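Local structure of ancillary protein 1 (Streptococcus pyogenes, 2XI9) at residues E133-Y147 with T237-I249. The protein is a pilus-presented adhesin, also named a collagen-binding protein, whose internal thioester bond is required for efficient interaction with host cells. Residues are numbered along the deposited sequence; the frame is centred on the assembly and turned at random.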
loop_
_atom_site.group_PDB
_atom_site.type_symbol
_atom_site.label_atom_id
_atom_site.label_comp_id
_atom_site.label_asym_id
_atom_site.label_seq_id
_atom_site.Cartn_x
_atom_site.Cartn_y
_atom_site.Cartn_z
ATOM N N GLU A 133 -22.449 6.757 -3.469
ATOM C CA GLU A 133 -21.937 7.798 -4.328
ATOM C C GLU A 133 -22.251 7.401 -5.779
ATOM O O GLU A 133 -21.810 6.386 -6.225
ATOM C CB GLU A 133 -20.422 7.898 -4.090
ATOM C CG GLU A 133 -19.747 9.043 -4.770
ATOM C CD GLU A 133 -18.428 9.540 -4.123
ATOM O OE1 GLU A 133 -17.790 8.948 -3.193
ATOM O OE2 GLU A 133 -17.995 10.590 -4.622
ATOM N N PHE A 134 -23.008 8.191 -6.504
ATOM C CA PHE A 134 -23.216 7.922 -7.915
ATOM C C PHE A 134 -22.724 9.108 -8.711
ATOM O O PHE A 134 -23.204 10.217 -8.513
ATOM C CB PHE A 134 -24.701 7.707 -8.187
ATOM C CG PHE A 134 -25.034 7.462 -9.622
ATOM C CD1 PHE A 134 -25.213 8.527 -10.506
ATOM C CD2 PHE A 134 -25.242 6.160 -10.082
ATOM C CE1 PHE A 134 -25.553 8.306 -11.834
ATOM C CE2 PHE A 134 -25.580 5.930 -11.415
ATOM C CZ PHE A 134 -25.732 6.996 -12.291
ATOM N N SER A 135 -21.798 8.866 -9.629
ATOM C CA SER A 135 -21.291 9.937 -10.469
ATOM C C SER A 135 -20.657 9.315 -11.717
ATOM O O SER A 135 -19.877 8.395 -11.610
ATOM C CB SER A 135 -20.245 10.770 -9.715
ATOM O OG SER A 135 -19.847 11.875 -10.501
ATOM N N VAL A 136 -21.029 9.811 -12.884
ATOM C CA VAL A 136 -20.576 9.201 -14.128
ATOM C C VAL A 136 -19.114 9.565 -14.403
ATOM O O VAL A 136 -18.585 10.633 -13.987
ATOM C CB VAL A 136 -21.457 9.560 -15.339
ATOM C CG1 VAL A 136 -22.937 9.198 -15.125
ATOM C CG2 VAL A 136 -21.298 11.037 -15.727
ATOM N N LEU A 137 -18.437 8.636 -15.065
ATOM C CA LEU A 137 -17.115 8.897 -15.601
ATOM C C LEU A 137 -17.374 9.672 -16.887
ATOM O O LEU A 137 -17.078 10.862 -16.946
ATOM C CB LEU A 137 -16.336 7.590 -15.813
ATOM C CG LEU A 137 -14.986 7.728 -16.525
ATOM C CD1 LEU A 137 -14.089 8.779 -15.846
ATOM C CD2 LEU A 137 -14.297 6.376 -16.571
ATOM N N THR A 138 -17.986 9.043 -17.897
ATOM C CA THR A 138 -18.586 9.810 -18.991
ATOM C C THR A 138 -20.081 9.553 -19.094
ATOM O O THR A 138 -20.884 10.486 -19.009
ATOM C CB THR A 138 -17.879 9.547 -20.344
ATOM O OG1 THR A 138 -16.459 9.769 -20.187
ATOM C CG2 THR A 138 -18.425 10.459 -21.446
ATOM N N THR A 139 -20.462 8.297 -19.323
ATOM C CA THR A 139 -21.885 7.931 -19.409
ATOM C C THR A 139 -22.326 6.928 -18.346
ATOM O O THR A 139 -23.503 6.803 -18.102
ATOM C CB THR A 139 -22.222 7.299 -20.773
ATOM O OG1 THR A 139 -21.528 6.051 -20.862
ATOM C CG2 THR A 139 -21.776 8.220 -21.932
ATOM N N GLN A 140 -21.401 6.179 -17.775
ATOM C CA GLN A 140 -21.700 5.187 -16.759
ATOM C C GLN A 140 -21.160 5.609 -15.378
ATOM O O GLN A 140 -20.145 6.265 -15.295
ATOM C CB GLN A 140 -21.112 3.844 -17.162
ATOM C CG GLN A 140 -21.719 3.319 -18.482
ATOM C CD GLN A 140 -21.105 2.015 -18.986
ATOM O OE1 GLN A 140 -21.833 1.091 -19.319
ATOM N NE2 GLN A 140 -19.779 1.934 -19.034
ATOM N N ASN A 141 -21.842 5.184 -14.317
ATOM C CA ASN A 141 -21.341 5.336 -12.944
ATOM C C ASN A 141 -19.900 4.852 -12.884
ATOM O O ASN A 141 -19.599 3.779 -13.381
ATOM C CB ASN A 141 -22.235 4.555 -11.966
ATOM C CG ASN A 141 -21.863 4.764 -10.517
ATOM O OD1 ASN A 141 -21.263 5.775 -10.158
ATOM N ND2 ASN A 141 -22.243 3.805 -9.658
ATOM N N TYR A 142 -19.005 5.651 -12.314
ATOM C CA TYR A 142 -17.601 5.264 -12.159
ATOM C C TYR A 142 -17.529 4.044 -11.249
ATOM O O TYR A 142 -16.805 3.120 -11.521
ATOM C CB TYR A 142 -16.738 6.446 -11.633
ATOM C CG TYR A 142 -15.274 6.139 -11.326
ATOM C CD1 TYR A 142 -14.427 5.613 -12.315
ATOM C CD2 TYR A 142 -14.738 6.361 -10.076
ATOM C CE1 TYR A 142 -13.112 5.324 -12.039
ATOM C CE2 TYR A 142 -13.404 6.101 -9.785
ATOM C CZ TYR A 142 -12.583 5.604 -10.787
ATOM O OH TYR A 142 -11.269 5.298 -10.497
ATOM N N ALA A 143 -18.294 4.049 -10.167
ATOM C CA ALA A 143 -18.447 2.874 -9.304
ATOM C C ALA A 143 -17.121 2.352 -8.678
ATOM O O ALA A 143 -17.052 1.184 -8.263
ATOM C CB ALA A 143 -19.180 1.756 -10.094
ATOM N N LYS A 144 -16.103 3.203 -8.576
ATOM C CA LYS A 144 -14.812 2.857 -7.975
ATOM C C LYS A 144 -14.363 3.940 -6.982
ATOM O O LYS A 144 -13.193 4.284 -6.904
ATOM C CB LYS A 144 -13.749 2.593 -9.048
ATOM C CG LYS A 144 -14.110 1.513 -10.105
ATOM C CD LYS A 144 -12.970 1.341 -11.062
ATOM C CE LYS A 144 -13.372 0.498 -12.268
ATOM N NZ LYS A 144 -14.610 1.044 -12.957
ATOM N N PHE A 145 -15.304 4.398 -6.173
ATOM C CA PHE A 145 -15.059 5.449 -5.190
ATOM C C PHE A 145 -14.562 4.761 -3.931
ATOM O O PHE A 145 -15.333 4.397 -3.031
ATOM C CB PHE A 145 -16.357 6.215 -4.961
ATOM C CG PHE A 145 -16.918 6.863 -6.190
ATOM C CD1 PHE A 145 -16.357 7.996 -6.726
ATOM C CD2 PHE A 145 -18.036 6.327 -6.810
ATOM C CE1 PHE A 145 -16.922 8.585 -7.878
ATOM C CE2 PHE A 145 -18.564 6.877 -7.947
ATOM C CZ PHE A 145 -18.034 8.007 -8.471
ATOM N N TYR A 146 -13.256 4.559 -3.881
ATOM C CA TYR A 146 -12.656 3.816 -2.794
ATOM C C TYR A 146 -12.120 4.732 -1.695
ATOM O O TYR A 146 -11.483 5.768 -1.989
ATOM C CB TYR A 146 -11.481 3.016 -3.312
ATOM C CG TYR A 146 -11.733 2.140 -4.528
ATOM C CD1 TYR A 146 -12.917 1.423 -4.667
ATOM C CD2 TYR A 146 -10.765 2.016 -5.526
ATOM C CE1 TYR A 146 -13.123 0.578 -5.797
ATOM C CE2 TYR A 146 -10.980 1.174 -6.647
ATOM C CZ TYR A 146 -12.155 0.485 -6.774
ATOM O OH TYR A 146 -12.380 -0.349 -7.871
ATOM N N TYR A 147 -12.308 4.301 -0.451
ATOM C CA TYR A 147 -11.883 5.034 0.726
ATOM C C TYR A 147 -11.305 4.131 1.796
ATOM O O TYR A 147 -11.650 2.945 1.872
ATOM C CB TYR A 147 -13.052 5.794 1.353
ATOM C CG TYR A 147 -13.700 6.820 0.455
ATOM C CD1 TYR A 147 -14.768 6.494 -0.351
ATOM C CD2 TYR A 147 -13.266 8.148 0.472
ATOM C CE1 TYR A 147 -15.368 7.427 -1.154
ATOM C CE2 TYR A 147 -13.859 9.100 -0.341
ATOM C CZ TYR A 147 -14.903 8.734 -1.166
ATOM O OH TYR A 147 -15.486 9.677 -1.988
ATOM N N THR A 237 -14.373 16.847 -14.433
ATOM C CA THR A 237 -15.117 16.785 -13.170
ATOM C C THR A 237 -14.252 16.139 -12.097
ATOM O O THR A 237 -13.210 15.581 -12.401
ATOM C CB THR A 237 -16.391 15.945 -13.348
ATOM O OG1 THR A 237 -16.021 14.600 -13.645
ATOM C CG2 THR A 237 -17.303 16.523 -14.479
ATOM N N GLU A 238 -14.698 16.157 -10.835
ATOM C CA GLU A 238 -13.943 15.479 -9.780
ATOM C C GLU A 238 -13.822 13.993 -10.090
ATOM O O GLU A 238 -12.774 13.367 -9.880
ATOM C CB GLU A 238 -14.637 15.675 -8.421
ATOM C CG GLU A 238 -14.310 17.036 -7.794
ATOM C CD GLU A 238 -14.869 17.234 -6.384
ATOM O OE1 GLU A 238 -14.717 16.375 -5.507
ATOM O OE2 GLU A 238 -15.471 18.285 -6.150
ATOM N N THR A 239 -14.923 13.398 -10.553
ATOM C CA THR A 239 -14.911 11.968 -10.821
ATOM C C THR A 239 -13.929 11.634 -11.947
ATOM O O THR A 239 -13.241 10.631 -11.871
ATOM C CB THR A 239 -16.320 11.444 -11.111
ATOM O OG1 THR A 239 -17.105 11.558 -9.907
ATOM C CG2 THR A 239 -16.296 9.977 -11.548
ATOM N N GLN A 240 -13.874 12.480 -12.970
ATOM C CA GLN A 240 -12.958 12.273 -14.089
ATOM C C GLN A 240 -11.483 12.358 -13.609
ATOM O O GLN A 240 -10.661 11.518 -13.998
ATOM C CB GLN A 240 -13.268 13.217 -15.242
ATOM C CG GLN A 240 -14.566 12.835 -15.981
ATOM C CD GLN A 240 -15.067 13.841 -16.961
ATOM O OE1 GLN A 240 -14.706 15.020 -16.919
ATOM N NE2 GLN A 240 -15.942 13.382 -17.869
ATOM N N LEU A 241 -11.144 13.348 -12.771
ATOM C CA LEU A 241 -9.786 13.397 -12.252
ATOM C C LEU A 241 -9.491 12.185 -11.375
ATOM O O LEU A 241 -8.385 11.614 -11.447
ATOM C CB LEU A 241 -9.451 14.717 -11.544
ATOM C CG LEU A 241 -8.004 14.916 -11.113
ATOM C CD1 LEU A 241 -7.093 14.993 -12.336
ATOM C CD2 LEU A 241 -7.850 16.222 -10.198
ATOM N N ARG A 242 -10.468 11.767 -10.569
ATOM C CA ARG A 242 -10.310 10.566 -9.754
ATOM C C ARG A 242 -9.988 9.336 -10.631
ATOM O O ARG A 242 -9.085 8.572 -10.342
ATOM C CB ARG A 242 -11.567 10.342 -8.902
ATOM C CG ARG A 242 -11.408 9.307 -7.783
ATOM C CD ARG A 242 -12.569 9.396 -6.829
ATOM N NE ARG A 242 -12.385 8.513 -5.669
ATOM C CZ ARG A 242 -13.003 8.646 -4.515
ATOM N NH1 ARG A 242 -13.876 9.630 -4.314
ATOM N NH2 ARG A 242 -12.756 7.754 -3.561
ATOM N N ALA A 243 -10.756 9.142 -11.692
ATOM C CA ALA A 243 -10.526 8.049 -12.604
ATOM C C ALA A 243 -9.156 8.130 -13.281
ATOM O O ALA A 243 -8.465 7.125 -13.372
ATOM C CB ALA A 243 -11.597 7.977 -13.635
ATOM N N ALA A 244 -8.782 9.317 -13.748
ATOM C CA ALA A 244 -7.506 9.513 -14.412
ATOM C C ALA A 244 -6.396 9.139 -13.448
ATOM O O ALA A 244 -5.422 8.534 -13.861
ATOM C CB ALA A 244 -7.374 10.973 -14.902
ATOM N N THR A 245 -6.545 9.525 -12.158
ATOM C CA THR A 245 -5.584 9.209 -11.092
ATOM C C THR A 245 -5.500 7.691 -10.917
ATOM O O THR A 245 -4.399 7.133 -10.808
ATOM C CB THR A 245 -5.920 9.965 -9.707
ATOM O OG1 THR A 245 -6.170 11.379 -9.958
ATOM C CG2 THR A 245 -4.799 9.838 -8.705
ATOM N N GLN A 246 -6.647 7.019 -10.891
ATOM C CA GLN A 246 -6.660 5.577 -10.706
ATOM C C GLN A 246 -5.926 4.881 -11.859
ATOM O O GLN A 246 -5.166 3.937 -11.651
ATOM C CB GLN A 246 -8.105 5.064 -10.619
ATOM C CG GLN A 246 -8.242 3.528 -10.420
ATOM C CD GLN A 246 -7.630 3.024 -9.134
ATOM O OE1 GLN A 246 -8.285 3.025 -8.101
ATOM N NE2 GLN A 246 -6.397 2.526 -9.205
ATOM N N LEU A 247 -6.201 5.324 -13.072
ATOM C CA LEU A 247 -5.576 4.704 -14.261
ATOM C C LEU A 247 -4.062 4.989 -14.285
ATOM O O LEU A 247 -3.302 4.156 -14.676
ATOM C CB LEU A 247 -6.270 5.187 -15.539
ATOM C CG LEU A 247 -5.713 4.646 -16.862
ATOM C CD1 LEU A 247 -5.845 3.129 -16.858
ATOM C CD2 LEU A 247 -6.411 5.315 -18.098
ATOM N N ALA A 248 -3.643 6.187 -13.858
ATOM C CA ALA A 248 -2.237 6.559 -13.783
ATOM C C ALA A 248 -1.509 5.681 -12.757
ATOM O O ALA A 248 -0.407 5.264 -12.991
ATOM C CB ALA A 248 -2.077 8.049 -13.439
ATOM N N ILE A 249 -2.181 5.333 -11.672
ATOM C CA ILE A 249 -1.615 4.377 -10.718
ATOM C C ILE A 249 -1.439 2.998 -11.394
ATOM O O ILE A 249 -0.360 2.407 -11.314
ATOM C CB ILE A 249 -2.481 4.276 -9.433
ATOM C CG1 ILE A 249 -2.384 5.575 -8.599
ATOM C CG2 ILE A 249 -2.115 2.961 -8.642
ATOM C CD1 ILE A 249 -1.005 5.903 -8.012
HETATM O O HOH W 1 -17.136 12.403 -7.484
HETATM O O HOH W 2 -18.092 13.204 -14.669
HETATM O O HOH W 3 -10.687 4.609 -7.881
HETATM O O HOH W 4 -10.899 5.997 -5.467
#
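Through Arg242, Thr239 and Ala243, helix 238-253 of the thioester domain packs one flank against the loop that leads into strand 146-149, a buried loop-on-helix contact. Arg242 carries much of it. Its CG stands anti to the backbone N (chi1 -167°) and the chain runs extended to NE, which carries the guanidinium across to the start of the strand. There NH1 gives a nearly straight hydrogen bond to Tyr147 OH (2.8 Å, 167°), with the hydroxyl in the guanidinium plane, while NH2 lies over one face of the Tyr147 ring in an off-centre cation-pi contact and makes a weak bond to Tyr146 O. Tyr147 OH in turn donates to the syn lone pair of Glu133 OE1. That oxygen is 4.1 Å from Arg242 NH1 and well out of the guanidinium plane, so the two probably interact through charge alone, beyond a salt bridge. The Phe145 ring presents its edge to both Arg242 NH1 and Thr239 OG1, with Glu133 CG over the centre of one face and Tyr142 CD2 toward the rim of the other. Ala243 CB touches both Leu137 CD1 and Tyr142 CE1 at 3.4 Å, the former tighter than usual for two carbons. Tyr142 OH abuts Gln246 CB (3.2 Å), the side chains crossing at about a right angle, and shares a water with Gln246 OE1; Gln246 NE2 bonds Cys160 O on strand 155-160. At the N-terminal end of the helix, Thr237 and Gln240 form a capping box, and Gln240 NE2 donates to Leu137 O (2.9 Å). Beside it, Thr239 OG1 and Ser135 OG share a hydrogen bond of 2.8 Å, and Thr239 OG1 also meets a water at 2.6 Å.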